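Local atomic coordinates of hypothetic aldehyde deformylating oxygenase (Sulfolobus tokodaii, PDB entry 5V4T), a protein that binds iron in a ferritin-like helical fold and probably acts as an oxidoreductase with aldehyde deformylating oxygenase activity. Residues D182-E185 and S190-E193; L114-L119 and E199-A204; W32-K37 and D92-R97; D62-Y67 and K139-D144. All coordinates share one frame; numbering follows the deposited sequence.

Contact 1: residues D182-E185 and S190-E193; sequences DKIE and SIQE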
loop_
_atom_site.group_PDB
_atom_site.type_symbol
_atom_site.label_atom_id
_atom_site.label_comp_id
_atom_site.label_asym_id
_atom_site.label_seq_id
_atom_site.Cartn_x
_atom_site.Cartn_y
_atom_site.Cartn_z
ATOM N N ASP A 182 8.250 -12.434 10.446
ATOM C CA ASP A 182 8.113 -12.697 11.875
ATOM C C ASP A 182 6.880 -12.003 12.471
ATOM O O ASP A 182 6.357 -12.474 13.481
ATOM C CB ASP A 182 9.395 -12.303 12.620
ATOM C CG ASP A 182 10.552 -13.232 12.303
ATOM O OD1 ASP A 182 10.285 -14.323 11.785
ATOM O OD2 ASP A 182 11.712 -12.865 12.557
ATOM N N LYS A 183 6.454 -10.879 11.882
ATOM C CA LYS A 183 5.219 -10.150 12.308
ATOM C C LYS A 183 3.943 -10.678 11.696
ATOM O O LYS A 183 2.900 -10.578 12.308
ATOM C CB LYS A 183 5.322 -8.666 11.945
ATOM C CG LYS A 183 6.399 -7.888 12.711
ATOM C CD LYS A 183 6.408 -8.224 14.198
ATOM C CE LYS A 183 7.524 -7.483 14.935
ATOM N NZ LYS A 183 6.982 -6.239 15.525
ATOM N N ILE A 184 4.040 -11.305 10.517
ATOM C CA ILE A 184 2.856 -11.747 9.753
ATOM C C ILE A 184 2.466 -13.192 10.083
ATOM O O ILE A 184 1.296 -13.537 10.142
ATOM C CB ILE A 184 3.092 -11.576 8.222
ATOM C CG1 ILE A 184 3.221 -10.085 7.815
ATOM C CG2 ILE A 184 1.987 -12.263 7.450
ATOM C CD1 ILE A 184 3.755 -9.855 6.405
ATOM N N GLU A 185 3.460 -14.081 10.226
ATOM C CA GLU A 185 3.188 -15.473 10.545
ATOM C C GLU A 185 2.362 -15.685 11.807
ATOM O O GLU A 185 1.513 -16.558 11.824
ATOM C CB GLU A 185 4.477 -16.299 10.615
ATOM C CG GLU A 185 5.097 -16.533 9.267
ATOM C CD GLU A 185 6.311 -17.449 9.354
ATOM O OE1 GLU A 185 7.082 -17.385 10.358
ATOM O OE2 GLU A 185 6.482 -18.220 8.401
ATOM N N SER A 190 0.712 -17.952 5.762
ATOM C CA SER A 190 1.897 -18.526 5.156
ATOM C C SER A 190 2.553 -17.501 4.242
ATOM O O SER A 190 1.877 -17.034 3.331
ATOM C CB SER A 190 1.496 -19.691 4.313
ATOM O OG SER A 190 2.502 -20.011 3.384
ATOM N N ILE A 191 3.822 -17.192 4.453
ATOM C CA ILE A 191 4.542 -16.261 3.579
ATOM C C ILE A 191 4.556 -16.805 2.146
ATOM O O ILE A 191 4.308 -16.039 1.196
ATOM C CB ILE A 191 5.962 -15.954 4.041
ATOM C CG1 ILE A 191 5.949 -15.295 5.420
ATOM C CG2 ILE A 191 6.717 -15.053 3.078
ATOM C CD1 ILE A 191 5.515 -13.820 5.331
ATOM N N GLN A 192 4.846 -18.111 1.961
ATOM C CA GLN A 192 4.725 -18.665 0.623
ATOM C C GLN A 192 3.377 -18.449 -0.060
ATOM O O GLN A 192 3.317 -18.109 -1.286
ATOM C CB GLN A 192 5.055 -20.175 0.570
ATOM C CG GLN A 192 5.163 -20.713 -0.882
ATOM C CD GLN A 192 6.312 -20.053 -1.651
ATOM O OE1 GLN A 192 7.493 -20.271 -1.315
ATOM N NE2 GLN A 192 5.998 -19.253 -2.699
ATOM N N GLU A 193 2.279 -18.638 0.642
ATOM C CA GLU A 193 0.935 -18.473 0.056
ATOM C C GLU A 193 0.741 -16.993 -0.294
ATOM O O GLU A 193 0.168 -16.702 -1.301
ATOM C CB GLU A 193 -0.246 -18.980 0.912
ATOM C CG GLU A 193 -0.286 -20.484 1.030
ATOM C CD GLU A 193 -1.472 -21.018 1.841
ATOM O OE1 GLU A 193 -2.363 -20.226 2.234
ATOM O OE2 GLU A 193 -1.497 -22.250 2.101
#

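Contact 2: residues L114-L119 and E199-A204; sequences LATVGL and EELKKA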
loop_
_atom_site.group_PDB
_atom_site.type_symbol
_atom_site.label_atom_id
_atom_site.label_comp_id
_atom_site.label_asym_id
_atom_site.label_seq_id
_atom_site.Cartn_x
_atom_site.Cartn_y
_atom_site.Cartn_z
ATOM N N LEU A 114 1.098 -4.902 -3.451
ATOM C CA LEU A 114 1.422 -4.854 -2.022
ATOM C C LEU A 114 0.219 -4.499 -1.193
ATOM O O LEU A 114 -0.089 -5.212 -0.246
ATOM C CB LEU A 114 2.548 -3.876 -1.741
ATOM C CG LEU A 114 3.869 -4.402 -2.201
ATOM C CD1 LEU A 114 4.778 -3.215 -2.291
ATOM C CD2 LEU A 114 4.346 -5.417 -1.127
ATOM N N ALA A 115 -0.446 -3.408 -1.518
ATOM C CA ALA A 115 -1.604 -2.959 -0.705
ATOM C C ALA A 115 -2.705 -3.978 -0.757
ATOM O O ALA A 115 -3.387 -4.198 0.251
ATOM C CB ALA A 115 -2.120 -1.590 -1.119
ATOM N N THR A 116 -2.936 -4.613 -1.923
ATOM C CA THR A 116 -3.940 -5.619 -2.072
ATOM C C THR A 116 -3.746 -6.754 -1.058
ATOM O O THR A 116 -4.687 -7.162 -0.351
ATOM C CB THR A 116 -3.982 -6.170 -3.538
ATOM O OG1 THR A 116 -4.176 -5.067 -4.445
ATOM C CG2 THR A 116 -5.068 -7.200 -3.672
ATOM N N VAL A 117 -2.486 -7.202 -0.903
ATOM C CA VAL A 117 -2.153 -8.235 0.079
ATOM C C VAL A 117 -2.290 -7.752 1.538
ATOM O O VAL A 117 -2.925 -8.416 2.366
ATOM C CB VAL A 117 -0.760 -8.782 -0.195
ATOM C CG1 VAL A 117 -0.303 -9.699 0.925
ATOM C CG2 VAL A 117 -0.794 -9.498 -1.526
ATOM N N GLY A 118 -1.773 -6.566 1.807
ATOM C CA GLY A 118 -1.809 -6.037 3.155
ATOM C C GLY A 118 -3.230 -5.795 3.618
ATOM O O GLY A 118 -3.625 -6.113 4.757
ATOM N N LEU A 119 -4.045 -5.254 2.725
ATOM C CA LEU A 119 -5.443 -4.964 3.041
ATOM C C LEU A 119 -6.253 -6.258 3.221
ATOM O O LEU A 119 -7.136 -6.352 4.081
ATOM C CB LEU A 119 -6.087 -4.089 1.966
ATOM C CG LEU A 119 -5.558 -2.669 1.948
ATOM C CD1 LEU A 119 -5.936 -1.911 0.700
ATOM C CD2 LEU A 119 -6.032 -1.915 3.170
ATOM N N GLU A 199 2.140 -13.213 -6.986
ATOM C CA GLU A 199 2.425 -13.564 -8.363
ATOM C C GLU A 199 1.199 -13.526 -9.214
ATOM O O GLU A 199 1.246 -13.124 -10.346
ATOM C CB GLU A 199 3.050 -14.962 -8.368
ATOM C CG GLU A 199 4.399 -14.989 -7.717
ATOM C CD GLU A 199 5.547 -14.634 -8.707
ATOM O OE1 GLU A 199 5.320 -14.232 -9.892
ATOM O OE2 GLU A 199 6.687 -14.869 -8.287
ATOM N N GLU A 200 0.053 -13.973 -8.678
ATOM C CA GLU A 200 -1.175 -13.936 -9.416
ATOM C C GLU A 200 -1.653 -12.495 -9.654
ATOM O O GLU A 200 -2.151 -12.139 -10.689
ATOM C CB GLU A 200 -2.229 -14.757 -8.737
ATOM C CG GLU A 200 -1.782 -16.211 -8.618
ATOM C CD GLU A 200 -1.934 -17.217 -9.803
ATOM O OE1 GLU A 200 -2.014 -16.885 -11.079
ATOM O OE2 GLU A 200 -1.948 -18.440 -9.336
ATOM N N LEU A 201 -1.498 -11.652 -8.647
ATOM C CA LEU A 201 -1.808 -10.222 -8.814
ATOM C C LEU A 201 -0.943 -9.516 -9.861
ATOM O O LEU A 201 -1.427 -8.724 -10.633
ATOM C CB LEU A 201 -1.692 -9.529 -7.480
ATOM C CG LEU A 201 -2.702 -9.935 -6.405
ATOM C CD1 LEU A 201 -2.355 -9.400 -5.016
ATOM C CD2 LEU A 201 -4.092 -9.470 -6.778
ATOM N N LYS A 202 0.320 -9.809 -9.859
ATOM C CA LYS A 202 1.236 -9.288 -10.893
ATOM C C LYS A 202 0.735 -9.674 -12.270
ATOM O O LYS A 202 0.645 -8.848 -13.150
ATOM C CB LYS A 202 2.623 -9.834 -10.672
ATOM C CG LYS A 202 3.706 -9.320 -11.646
ATOM C CD LYS A 202 4.890 -10.266 -11.648
ATOM C CE LYS A 202 5.632 -10.187 -12.940
ATOM N NZ LYS A 202 6.697 -11.230 -12.945
ATOM N N LYS A 203 0.423 -10.955 -12.481
ATOM C CA LYS A 203 -0.101 -11.422 -13.741
ATOM C C LYS A 203 -1.382 -10.729 -14.137
ATOM O O LYS A 203 -1.567 -10.270 -15.269
ATOM C CB LYS A 203 -0.308 -12.946 -13.686
ATOM C CG LYS A 203 1.026 -13.642 -13.705
ATOM C CD LYS A 203 0.873 -15.142 -13.830
ATOM C CE LYS A 203 2.198 -15.771 -14.225
ATOM N NZ LYS A 203 2.050 -17.252 -14.445
ATOM N N ALA A 204 -2.269 -10.533 -13.173
ATOM C CA ALA A 204 -3.552 -9.854 -13.436
ATOM C C ALA A 204 -3.344 -8.403 -13.866
ATOM O O ALA A 204 -3.991 -7.948 -14.779
ATOM C CB ALA A 204 -4.371 -9.880 -12.158
#

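Contact 3: residues W32-K37 and D92-R97; sequences WKILKK and DFQSSR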
loop_
_atom_site.group_PDB
_atom_site.type_symbol
_atom_site.label_atom_id
_atom_site.label_comp_id
_atom_site.label_asym_id
_atom_site.label_seq_id
_atom_site.Cartn_x
_atom_site.Cartn_y
_atom_site.Cartn_z
ATOM N N TRP A 32 10.011 11.285 3.653
ATOM C CA TRP A 32 9.383 11.476 2.368
ATOM C C TRP A 32 8.392 12.647 2.399
ATOM O O TRP A 32 7.415 12.697 1.643
ATOM C CB TRP A 32 8.661 10.161 1.969
ATOM C CG TRP A 32 9.572 8.973 1.892
ATOM C CD1 TRP A 32 10.657 8.798 1.060
ATOM C CD2 TRP A 32 9.424 7.757 2.622
ATOM N NE1 TRP A 32 11.228 7.563 1.296
ATOM C CE2 TRP A 32 10.496 6.914 2.259
ATOM C CE3 TRP A 32 8.557 7.335 3.615
ATOM C CZ2 TRP A 32 10.662 5.653 2.797
ATOM C CZ3 TRP A 32 8.718 6.077 4.153
ATOM C CH2 TRP A 32 9.783 5.252 3.755
ATOM N N LYS A 33 8.687 13.628 3.221
ATOM C CA LYS A 33 7.878 14.855 3.276
ATOM C C LYS A 33 7.629 15.457 1.890
ATOM O O LYS A 33 6.539 15.997 1.603
ATOM C CB LYS A 33 8.644 15.856 4.137
ATOM C CG LYS A 33 7.946 17.186 4.335
ATOM C CD LYS A 33 8.828 18.085 5.196
ATOM C CE LYS A 33 8.500 19.543 4.895
ATOM N NZ LYS A 33 9.203 20.402 5.878
ATOM N N ILE A 34 8.656 15.380 1.040
ATOM C CA ILE A 34 8.626 15.953 -0.291
ATOM C C ILE A 34 7.510 15.371 -1.172
ATOM O O ILE A 34 7.080 16.017 -2.141
ATOM C CB ILE A 34 9.999 15.799 -1.017
ATOM C CG1 ILE A 34 10.139 16.731 -2.196
ATOM C CG2 ILE A 34 10.250 14.361 -1.452
ATOM C CD1 ILE A 34 11.578 16.963 -2.591
ATOM N N LEU A 35 7.055 14.147 -0.855
ATOM C CA LEU A 35 6.006 13.530 -1.664
ATOM C C LEU A 35 4.717 14.261 -1.605
ATOM O O LEU A 35 3.936 14.183 -2.538
ATOM C CB LEU A 35 5.736 12.061 -1.218
ATOM C CG LEU A 35 6.755 11.013 -1.675
ATOM C CD1 LEU A 35 6.405 9.681 -1.018
ATOM C CD2 LEU A 35 6.695 10.842 -3.187
ATOM N N LYS A 36 4.461 14.980 -0.516
ATOM C CA LYS A 36 3.191 15.751 -0.444
ATOM C C LYS A 36 3.166 16.816 -1.556
ATOM O O LYS A 36 2.228 16.855 -2.384
ATOM C CB LYS A 36 3.050 16.396 0.941
ATOM C CG LYS A 36 1.726 17.109 1.175
ATOM C CD LYS A 36 1.711 17.741 2.564
ATOM C CE LYS A 36 0.331 18.253 2.887
ATOM N NZ LYS A 36 0.172 18.903 4.207
ATOM N N LYS A 37 4.220 17.626 -1.618
ATOM C CA LYS A 37 4.332 18.669 -2.642
ATOM C C LYS A 37 4.311 18.084 -4.043
ATOM O O LYS A 37 3.621 18.578 -4.925
ATOM C CB LYS A 37 5.635 19.464 -2.509
ATOM C CG LYS A 37 5.377 20.750 -1.812
ATOM C CD LYS A 37 6.648 21.434 -1.316
ATOM C CE LYS A 37 6.267 22.449 -0.234
ATOM N NZ LYS A 37 7.438 23.250 0.190
ATOM N N ASP A 92 10.972 8.809 -8.982
ATOM C CA ASP A 92 10.006 8.730 -10.048
ATOM C C ASP A 92 9.214 10.014 -10.229
ATOM O O ASP A 92 8.971 10.409 -11.365
ATOM C CB ASP A 92 9.064 7.541 -9.851
ATOM C CG ASP A 92 9.761 6.184 -10.161
ATOM O OD1 ASP A 92 10.877 6.202 -10.779
ATOM O OD2 ASP A 92 9.210 5.140 -9.771
ATOM N N PHE A 93 8.797 10.624 -9.129
ATOM C CA PHE A 93 8.045 11.879 -9.226
ATOM C C PHE A 93 8.851 12.994 -9.890
ATOM O O PHE A 93 8.255 13.890 -10.552
ATOM C CB PHE A 93 7.598 12.330 -7.860
ATOM C CG PHE A 93 6.199 11.898 -7.542
ATOM C CD1 PHE A 93 5.132 12.589 -8.016
ATOM C CD2 PHE A 93 5.964 10.792 -6.794
ATOM C CE1 PHE A 93 3.859 12.230 -7.714
ATOM C CE2 PHE A 93 4.688 10.408 -6.467
ATOM C CZ PHE A 93 3.610 11.107 -6.955
ATOM N N GLN A 94 10.155 12.880 -9.735
ATOM C CA GLN A 94 11.097 13.890 -10.241
ATOM C C GLN A 94 11.613 13.523 -11.605
ATOM O O GLN A 94 12.418 14.261 -12.190
ATOM C CB GLN A 94 12.277 14.022 -9.275
ATOM C CG GLN A 94 11.929 14.566 -7.923
ATOM C CD GLN A 94 12.958 14.255 -6.832
ATOM O OE1 GLN A 94 13.809 13.316 -6.902
ATOM N NE2 GLN A 94 12.892 15.042 -5.816
ATOM N N SER A 95 11.187 12.409 -12.160
ATOM C CA SER A 95 11.687 11.952 -13.428
ATOM C C SER A 95 10.911 12.502 -14.580
ATOM O O SER A 95 9.777 13.015 -14.500
ATOM C CB SER A 95 11.657 10.414 -13.515
ATOM O OG SER A 95 10.294 9.954 -13.605
ATOM N N SER A 96 11.533 12.277 -15.738
ATOM C CA SER A 96 10.985 12.682 -17.007
ATOM C C SER A 96 9.667 11.955 -17.343
ATOM O O SER A 96 8.633 12.567 -17.661
ATOM C CB SER A 96 12.071 12.377 -18.055
ATOM O OG SER A 96 11.587 12.547 -19.366
ATOM N N ARG A 97 9.708 10.642 -17.261
ATOM C CA ARG A 97 8.501 9.853 -17.569
ATOM C C ARG A 97 7.766 9.641 -16.251
ATOM O O ARG A 97 7.394 8.503 -15.931
ATOM C CB ARG A 97 8.833 8.489 -18.205
ATOM C CG ARG A 97 9.558 8.564 -19.537
ATOM C CD ARG A 97 9.694 7.169 -20.082
ATOM N NE ARG A 97 8.462 6.594 -20.658
ATOM C CZ ARG A 97 8.504 5.614 -21.565
ATOM N NH1 ARG A 97 9.665 5.173 -21.928
ATOM N NH2 ARG A 97 7.415 5.149 -22.162
#

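Contact 4: residues D62-Y67 and K139-D144; sequences DFFNEY and KRIIED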
loop_
_atom_site.group_PDB
_atom_site.type_symbol
_atom_site.label_atom_id
_atom_site.label_comp_id
_atom_site.label_asym_id
_atom_site.label_seq_id
_atom_site.Cartn_x
_atom_site.Cartn_y
_atom_site.Cartn_z
ATOM N N ASP A 62 -5.208 9.667 7.594
ATOM C CA ASP A 62 -5.959 10.179 8.753
ATOM C C ASP A 62 -6.686 9.051 9.491
ATOM O O ASP A 62 -6.793 9.084 10.695
ATOM C CB ASP A 62 -6.902 11.289 8.381
ATOM C CG ASP A 62 -6.149 12.571 7.969
ATOM O OD1 ASP A 62 -4.946 12.693 8.303
ATOM O OD2 ASP A 62 -6.721 13.388 7.235
ATOM N N PHE A 63 -7.229 8.079 8.781
ATOM C CA PHE A 63 -7.861 6.913 9.407
ATOM C C PHE A 63 -6.866 6.181 10.339
ATOM O O PHE A 63 -7.193 5.829 11.490
ATOM C CB PHE A 63 -8.440 6.010 8.332
ATOM C CG PHE A 63 -8.737 4.636 8.812
ATOM C CD1 PHE A 63 -9.873 4.375 9.575
ATOM C CD2 PHE A 63 -7.834 3.626 8.572
ATOM C CE1 PHE A 63 -10.099 3.119 10.097
ATOM C CE2 PHE A 63 -8.062 2.348 9.049
ATOM C CZ PHE A 63 -9.198 2.118 9.846
ATOM N N PHE A 64 -5.667 5.922 9.842
ATOM C CA PHE A 64 -4.706 5.167 10.652
ATOM C C PHE A 64 -4.233 6.028 11.818
ATOM O O PHE A 64 -4.090 5.525 12.913
ATOM C CB PHE A 64 -3.532 4.673 9.817
ATOM C CG PHE A 64 -3.888 3.542 8.914
ATOM C CD1 PHE A 64 -4.145 2.251 9.431
ATOM C CD2 PHE A 64 -4.080 3.760 7.536
ATOM C CE1 PHE A 64 -4.471 1.191 8.570
ATOM C CE2 PHE A 64 -4.407 2.703 6.729
ATOM C CZ PHE A 64 -4.641 1.446 7.235
ATOM N N ASN A 65 -4.016 7.299 11.570
ATOM C CA ASN A 65 -3.502 8.160 12.658
ATOM C C ASN A 65 -4.524 8.264 13.752
ATOM O O ASN A 65 -4.186 8.157 14.908
ATOM C CB ASN A 65 -3.129 9.504 12.043
ATOM C CG ASN A 65 -2.629 10.502 13.059
ATOM O OD1 ASN A 65 -1.642 10.278 13.727
ATOM N ND2 ASN A 65 -3.333 11.584 13.188
ATOM N N GLU A 66 -5.787 8.414 13.405
ATOM C CA GLU A 66 -6.844 8.478 14.399
ATOM C C GLU A 66 -7.068 7.168 15.111
ATOM O O GLU A 66 -7.240 7.121 16.321
ATOM C CB GLU A 66 -8.163 8.911 13.765
ATOM C CG GLU A 66 -8.146 10.372 13.295
ATOM C CD GLU A 66 -7.802 11.372 14.418
ATOM O OE1 GLU A 66 -8.179 11.135 15.614
ATOM O OE2 GLU A 66 -7.149 12.406 14.100
ATOM N N TYR A 67 -7.059 6.060 14.368
ATOM C CA TYR A 67 -7.301 4.799 14.976
ATOM C C TYR A 67 -6.240 4.462 16.040
ATOM O O TYR A 67 -6.595 3.879 17.075
ATOM C CB TYR A 67 -7.339 3.657 13.931
ATOM C CG TYR A 67 -7.895 2.374 14.492
ATOM C CD1 TYR A 67 -9.256 2.132 14.516
ATOM C CD2 TYR A 67 -7.048 1.428 15.102
ATOM C CE1 TYR A 67 -9.779 0.954 15.074
ATOM C CE2 TYR A 67 -7.568 0.254 15.684
ATOM C CZ TYR A 67 -8.941 0.030 15.664
ATOM O OH TYR A 67 -9.414 -1.112 16.260
ATOM N N LYS A 139 -12.308 -1.922 4.730
ATOM C CA LYS A 139 -13.201 -2.156 3.573
ATOM C C LYS A 139 -13.303 -0.900 2.734
ATOM O O LYS A 139 -13.343 -1.010 1.486
ATOM C CB LYS A 139 -14.548 -2.658 4.049
ATOM C CG LYS A 139 -14.453 -4.084 4.508
ATOM C CD LYS A 139 -15.574 -4.557 5.382
ATOM C CE LYS A 139 -16.902 -4.310 4.829
ATOM N NZ LYS A 139 -17.965 -4.889 5.749
ATOM N N ARG A 140 -13.349 0.277 3.376
ATOM C CA ARG A 140 -13.422 1.532 2.658
ATOM C C ARG A 140 -12.157 1.800 1.862
ATOM O O ARG A 140 -12.224 2.202 0.683
ATOM C CB ARG A 140 -13.736 2.705 3.587
ATOM C CG ARG A 140 -15.148 2.646 4.185
ATOM C CD ARG A 140 -15.409 3.625 5.286
ATOM N NE ARG A 140 -16.787 3.521 5.710
ATOM C CZ ARG A 140 -17.300 4.131 6.785
ATOM N NH1 ARG A 140 -16.493 4.783 7.603
ATOM N NH2 ARG A 140 -18.589 4.011 7.051
ATOM N N ILE A 141 -11.015 1.498 2.440
ATOM C CA ILE A 141 -9.767 1.670 1.734
ATOM C C ILE A 141 -9.688 0.703 0.559
ATOM O O ILE A 141 -9.279 1.073 -0.527
ATOM C CB ILE A 141 -8.575 1.501 2.689
ATOM C CG1 ILE A 141 -8.579 2.611 3.726
ATOM C CG2 ILE A 141 -7.265 1.493 1.898
ATOM C CD1 ILE A 141 -7.553 2.406 4.855
ATOM N N ILE A 142 -10.118 -0.523 0.758
ATOM C CA ILE A 142 -10.139 -1.513 -0.359
ATOM C C ILE A 142 -10.945 -0.965 -1.509
ATOM O O ILE A 142 -10.485 -1.028 -2.678
ATOM C CB ILE A 142 -10.635 -2.898 0.103
ATOM C CG1 ILE A 142 -9.615 -3.522 1.010
ATOM C CG2 ILE A 142 -10.988 -3.797 -1.033
ATOM C CD1 ILE A 142 -10.100 -4.720 1.790
ATOM N N GLU A 143 -12.136 -0.432 -1.230
ATOM C CA GLU A 143 -12.942 0.148 -2.303
ATOM C C GLU A 143 -12.243 1.266 -3.032
ATOM O O GLU A 143 -12.261 1.318 -4.281
ATOM C CB GLU A 143 -14.280 0.583 -1.758
ATOM C CG GLU A 143 -15.287 1.038 -2.777
ATOM C CD GLU A 143 -16.642 1.351 -2.102
ATOM O OE1 GLU A 143 -16.686 1.676 -0.889
ATOM O OE2 GLU A 143 -17.651 1.269 -2.808
ATOM N N ASP A 144 -11.650 2.180 -2.251
ATOM C CA ASP A 144 -10.915 3.284 -2.821
ATOM C C ASP A 144 -9.781 2.761 -3.680
ATOM O O ASP A 144 -9.558 3.264 -4.785
ATOM C CB ASP A 144 -10.320 4.178 -1.761
ATOM C CG ASP A 144 -11.336 5.068 -1.040
ATOM O OD1 ASP A 144 -12.558 5.079 -1.331
ATOM O OD2 ASP A 144 -10.854 5.731 -0.062
#

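Contact 1: residues D182-E185 and S190-E193
The far end of Ile-191 reaches the side chain of Ile-184 across a helix-loop-helix connection, in which a loop that contains no further helix joins the short helix 181-184 to helix 191-211. The apolar part of the contact is small and rests on two touches. CD1 of Ile-191 comes to 4.4 Å from CB of Ile-184, both residues being buried. Glu-185 adds its aliphatic stem, which crosses the Ile-191 side chain at about a right angle and brings CG to 4.1 Å from Ile-191 CG1. Ile-191 can serve both partners because CG1 stands beside its backbone N (chi1 -61°), the branch that leads back toward the preceding helix.

The polar groups are settled on each side separately, and no hydrogen bond spans the two segments. The carboxylate of Glu-185 pairs through OE2 with Lys-181, one turn earlier, so its charge is held on its own side of the connection. Across the loop, Ser-190 is the N-cap of helix 191-211. Its OG accepts the hydrogen of Glu-193 N over 3.1 Å, with an N-H...O angle of 163°.

Contact 2: residues L114-L119 and E199-A204
Thr-116 and Leu-201 mark the closest backbone approach of the two helical segments, their CA atoms standing 8.4 Å apart while the two segments run roughly antiparallel, at an incline. That gap is bridged mainly by a single side chain. Leu-201 points at the other helix and turns its two methyls to Thr-116, one of them also reaching Val-117. With CG beside the backbone N (chi1 -66°), its CD1 lies 3.7 Å from CG2 of Thr-116 and 3.8 Å from CG2 of Val-117, so one methyl is gripped by two neighbouring residues of helix 98-128. The second methyl, CD2, rests 4.0 Å from the same Thr-116 CG2. Threonine and leucine meet tip to tip, whereas Val-117 comes in at a slant.

In the ferritin-like helical bundle this pairing lays the C-terminal helix 191-211 against helix 98-128, one of the helices that supply iron ligands. The attachment extends beyond Leu-201, since Val-117 also packs on Leu-194, Leu-197 and Met-198 of the C-terminal helix.

Thr-116 divides its two branches between different tasks. CG2, anti to the backbone N, serves the apolar contact, while OG1 lies beside the backbone N and hydrogen-bonds to the carbonyl oxygen of Glu-111, an iron ligand five residues earlier in the same helix. A weak bond to Arg-205 ties the same hydroxyl to the C-terminal helix. The iron ion is about 10 Å from the Thr-116 side chain, and the side chains of Glu-111 and Glu-145 each lie about 6 Å from that of Thr-116.

Contact 3: residues W32-K37 and D92-R97
The Phe-93 ring receives the CD2 methyl of Leu-35 at its CD2-CE2 bond, 3.7 Å from CD2 and 3.9 Å from CE2. The leucine side chain crosses the phenylalanine at about a right angle. A second flat group, the amide of Gln-94, ends a chain that is stretched beyond CG and crosses Ile-34 at about a right angle; its NE2 lies 4.0 Å from Ile-34 CD1, a van der Waals touch rather than a bond. Ile-34 offers that methyl because CG1 is anti to its backbone N (chi1 -162°). With Ile-34 and Gln-94 exposed, this pair forms the outer margin of the contact.

After helix 80-93, Ser-95 turns back to Asp-92. The hydroxyl donates to the Asp-92 carbonyl oxygen over a short 2.6 Å from OG, tilted 20° from the carbonyl plane, and Ser-95 N donates to the same oxygen. The Asp-92 oxygen thus accepts from two donors, and Ser-95 OG has a further partner in Asn-101.

Leu-35 and Ile-34 also touch Val-90, so the start of helix 34-46 packs against the end of helix 80-93. Phe-93 also touches Leu-38 and Lys-42 of helix 34-46 and Ile-102 of helix 98-128; its side chain is about 11 Å from the iron.

Contact 4: residues D62-Y67 and K139-D144
Ile-141 points from CB toward Phe-63 and Phe-64 on helix 49-67, bridging segments whose nearest CA atoms, those of Phe-63 and Ile-141, are 9.5 Å apart. At the first branch, CG2 turns to helix 98-128, where the side chain of Leu-119 receives it. The other branch, CG1, lies beside the backbone N (chi1 -65°) and runs on extended, carrying CD1 to the two rings. That terminal methyl stands 3.7 Å from CE2 and 3.9 Å from CZ of Phe-64, and also 3.9 Å from CD2 of Phe-63.

Helices 49-67 and 132-155 both carry iron ligands, Glu-57 on the first and Glu-145 and His-148 on the second, so the contact joins two ligand-bearing helices of the ferritin-like diiron fold. Ile-141 sits one turn before Glu-145, its side chain about 6 Å from the iron ion.

The two phenylalanines also hold each other. Phe-63 turns its edge onto Phe-64, with CD2 over the centre of that ring and 3.8 Å above its plane. Beside this apolar cluster, Asp-144 ties the same two helices together, OD2 hydrogen-bonding to NE2 of His-60 while OD1 forms a salt bridge with Arg-147.

Four small contacts illustrate how an all-helical fold is tied together around a metal site. Contacts 2 and 4, with centres about 18 Å apart, are the pair that touch: Leu-119 of helix 98-128 packs on Ile-142 of helix 132-155. Contact 4 also alternates along the chain with both contact 2 and contact 3, interlocking early and late helices. Contacts 1 and 2 share helix 191-211, their centres about 15 Å apart. Contacts 1 and 3, centres about 32 Å apart, lie on opposite sides of the chain's centre. Contact 4 joins two ligand-bearing helices, contact 2 lays the C-terminal helix on a third, contact 3 pairs two helices without ligands, and contact 1 lies in a turn away from the iron site.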